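Local coordinates for adenylosuccinate lyase (PDB 4EEI), which probably catalyses two fumarate-releasing eliminations of purine biosynthesis, one of which splits adenylosuccinate into AMP and fumarate, at residues S304-S307 against A308-Y312. Numbering follows the deposited sequence.
Sequences SHSS and AERFY. With AMP (adenosine monophosphate), chain O; EDO (1,2-ethanediol), chain Q.
Backbone bonds of the i to i+4 kind run from Glu-309 N to His-305 O at 2.9 Å and from Arg-310 N to Ser-306 O at 3.0 Å, whereas the next one, from Phe-311 N to Ser-307 O, is weak at 3.4 Å. Side chains four residues apart therefore lie on the same face of the helix, and two such pairs do separate work here. In the first, His-305 ND1 donates to Glu-309 OE1 at 3.0 Å in a nearly straight bond (167°). The carboxylate oxygen sits in the plane of the imidazole, yet the ring approaches it from above the carboxylate plane, the two planes being 63° apart. With chi1 at 62°, CG of His-305 sits between its backbone N and carbonyl carbon, which turns ND1 toward the glutamate, whose chain runs extended beyond CG. A second hydrogen bond, from His-305 NE2 to Arg-301, which itself binds AMP, joins the one at ND1 in fixing the rotation of the imidazole, while a salt bridge from Glu-309 OE2 to Arg-216 holds the carboxylate. The second pair builds a phosphate grip in the first turns of helix 304-333, within the AMP pocket of this lyase 1 family enzyme. Ser-306, its OG anti to the backbone N, gives a 2.7 Å hydrogen bond to O3P of AMP. The same oxygen lies at the guanidinium edge of Arg-310, whose extended chain delivers NE at 2.9 Å and NH2 at 3.1 Å from O3P. Three donors thus converge on one phosphate oxygen, which probably disperses its negative charge. Arg-310 NH2 also makes a salt bridge to Asp-68, a second anchor for the guanidinium, and Tyr-5, Arg-4 and Asn-276 of the second subunit reach the nucleotide as well.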
loop_
_atom_site.group_PDB
_atom_site.type_symbol
_atom_site.label_atom_id
_atom_site.label_comp_id
_atom_site.label_asym_id
_atom_site.label_seq_id
_atom_site.Cartn_x
_atom_site.Cartn_y
_atom_site.Cartn_z
ATOM N N SER B 304 -10.503 7.457 -15.122
ATOM C CA SER B 304 -9.566 7.748 -14.029
ATOM C C SER B 304 -8.258 6.960 -14.141
ATOM O O SER B 304 -7.189 7.437 -13.741
ATOM C CB SER B 304 -10.220 7.462 -12.676
ATOM O OG SER B 304 -10.548 6.089 -12.551
ATOM N N HIS B 305 -8.334 5.753 -14.690
ATOM C CA HIS B 305 -7.141 4.900 -14.799
ATOM C C HIS B 305 -6.116 5.460 -15.772
ATOM O O HIS B 305 -4.928 5.101 -15.724
ATOM C CB HIS B 305 -7.556 3.521 -15.297
ATOM C CG HIS B 305 -8.176 3.550 -16.659
ATOM N ND1 HIS B 305 -7.436 3.411 -17.815
ATOM C CD2 HIS B 305 -9.456 3.748 -17.050
ATOM C CE1 HIS B 305 -8.238 3.500 -18.860
ATOM N NE2 HIS B 305 -9.472 3.704 -18.429
ATOM N N SER B 306 -6.572 6.317 -16.680
ATOM C CA SER B 306 -5.720 6.770 -17.780
ATOM C C SER B 306 -4.536 7.618 -17.311
ATOM O O SER B 306 -3.382 7.292 -17.598
ATOM C CB SER B 306 -6.553 7.527 -18.824
ATOM O OG SER B 306 -5.713 8.069 -19.823
ATOM N N SER B 307 -4.811 8.708 -16.597
ATOM C CA SER B 307 -3.717 9.563 -16.105
ATOM C C SER B 307 -2.746 8.754 -15.250
ATOM O O SER B 307 -1.527 8.885 -15.376
ATOM C CB SER B 307 -4.269 10.720 -15.282
ATOM O OG SER B 307 -5.096 10.233 -14.238
ATOM N N ALA B 308 -3.283 7.914 -14.381
ATOM C CA ALA B 308 -2.428 7.071 -13.537
ATOM C C ALA B 308 -1.517 6.182 -14.372
ATOM O O ALA B 308 -0.309 6.115 -14.131
ATOM C CB ALA B 308 -3.265 6.238 -12.590
ATOM N N GLU B 309 -2.092 5.501 -15.358
ATOM C CA GLU B 309 -1.311 4.615 -16.219
ATOM C C GLU B 309 -0.226 5.354 -16.995
ATOM O O GLU B 309 0.854 4.804 -17.234
ATOM C CB GLU B 309 -2.243 3.816 -17.155
ATOM C CG GLU B 309 -3.013 2.733 -16.396
ATOM C CD GLU B 309 -4.180 2.119 -17.168
ATOM O OE1 GLU B 309 -4.564 2.649 -18.234
ATOM O OE2 GLU B 309 -4.727 1.098 -16.688
ATOM N N ARG B 310 -0.494 6.598 -17.390
ATOM C CA ARG B 310 0.509 7.375 -18.127
ATOM C C ARG B 310 1.765 7.621 -17.304
ATOM O O ARG B 310 2.845 7.771 -17.855
ATOM C CB ARG B 310 -0.063 8.732 -18.554
ATOM C CG ARG B 310 -1.189 8.685 -19.593
ATOM C CD ARG B 310 -1.589 10.117 -19.955
ATOM N NE ARG B 310 -2.863 10.192 -20.660
ATOM C CZ ARG B 310 -2.999 10.182 -21.983
ATOM N NH1 ARG B 310 -1.934 10.098 -22.770
ATOM N NH2 ARG B 310 -4.210 10.261 -22.521
ATOM N N PHE B 311 1.620 7.682 -15.985
ATOM C CA PHE B 311 2.776 7.833 -15.098
ATOM C C PHE B 311 3.417 6.491 -14.776
ATOM O O PHE B 311 4.607 6.293 -15.003
ATOM C CB PHE B 311 2.361 8.456 -13.761
ATOM C CG PHE B 311 2.202 9.954 -13.797
ATOM C CD1 PHE B 311 3.302 10.784 -13.655
ATOM C CD2 PHE B 311 0.947 10.524 -13.928
ATOM C CE1 PHE B 311 3.143 12.165 -13.666
ATOM C CE2 PHE B 311 0.783 11.898 -13.925
ATOM C CZ PHE B 311 1.877 12.715 -13.803
ATOM N N TYR B 312 2.637 5.573 -14.218
ATOM C CA TYR B 312 3.252 4.402 -13.590
ATOM C C TYR B 312 3.660 3.274 -14.539
ATOM O O TYR B 312 4.586 2.532 -14.233
ATOM C CB TYR B 312 2.410 3.882 -12.411
ATOM C CG TYR B 312 1.452 2.765 -12.751
ATOM C CD1 TYR B 312 1.862 1.437 -12.719
ATOM C CD2 TYR B 312 0.130 3.034 -13.077
ATOM C CE1 TYR B 312 0.980 0.410 -13.016
ATOM C CE2 TYR B 312 -0.760 2.010 -13.381
ATOM C CZ TYR B 312 -0.324 0.707 -13.352
ATOM O OH TYR B 312 -1.197 -0.315 -13.652
HETATM P P AMP O . -6.197 12.087 -19.390
HETATM O O1P AMP O . -5.186 13.195 -19.251
HETATM O O2P AMP O . -7.212 12.028 -18.278
HETATM O O3P AMP O . -5.608 10.751 -19.764
HETATM O "O5'" AMP O . -7.059 12.504 -20.684
HETATM C "C5'" AMP O . -7.975 11.584 -21.276
HETATM C "C4'" AMP O . -8.277 12.015 -22.706
HETATM O "O4'" AMP O . -9.196 11.103 -23.312
HETATM C "C3'" AMP O . -8.922 13.391 -22.742
HETATM O "O3'" AMP O . -8.271 14.181 -23.737
HETATM C "C2'" AMP O . -10.356 13.144 -23.154
HETATM O "O2'" AMP O . -10.831 14.182 -24.013
HETATM C "C1'" AMP O . -10.291 11.817 -23.887
HETATM N N9 AMP O . -11.559 11.064 -23.737
HETATM C C8 AMP O . -12.724 11.561 -23.290
HETATM N N7 AMP O . -13.688 10.608 -23.280
HETATM C C5 AMP O . -13.135 9.470 -23.735
HETATM C C6 AMP O . -13.593 8.084 -23.978
HETATM N N6 AMP O . -14.872 7.719 -23.727
HETATM N N1 AMP O . -12.691 7.202 -24.459
HETATM C C2 AMP O . -11.417 7.556 -24.712
HETATM N N3 AMP O . -10.934 8.793 -24.514
HETATM C C4 AMP O . -11.730 9.778 -24.036
HETATM C C1 EDO Q . -3.940 4.367 -21.598
HETATM O O1 EDO Q . -4.588 3.997 -20.380
HETATM C C2 EDO Q . -2.663 5.128 -21.267
HETATM O O2 EDO Q . -2.950 6.032 -20.199
#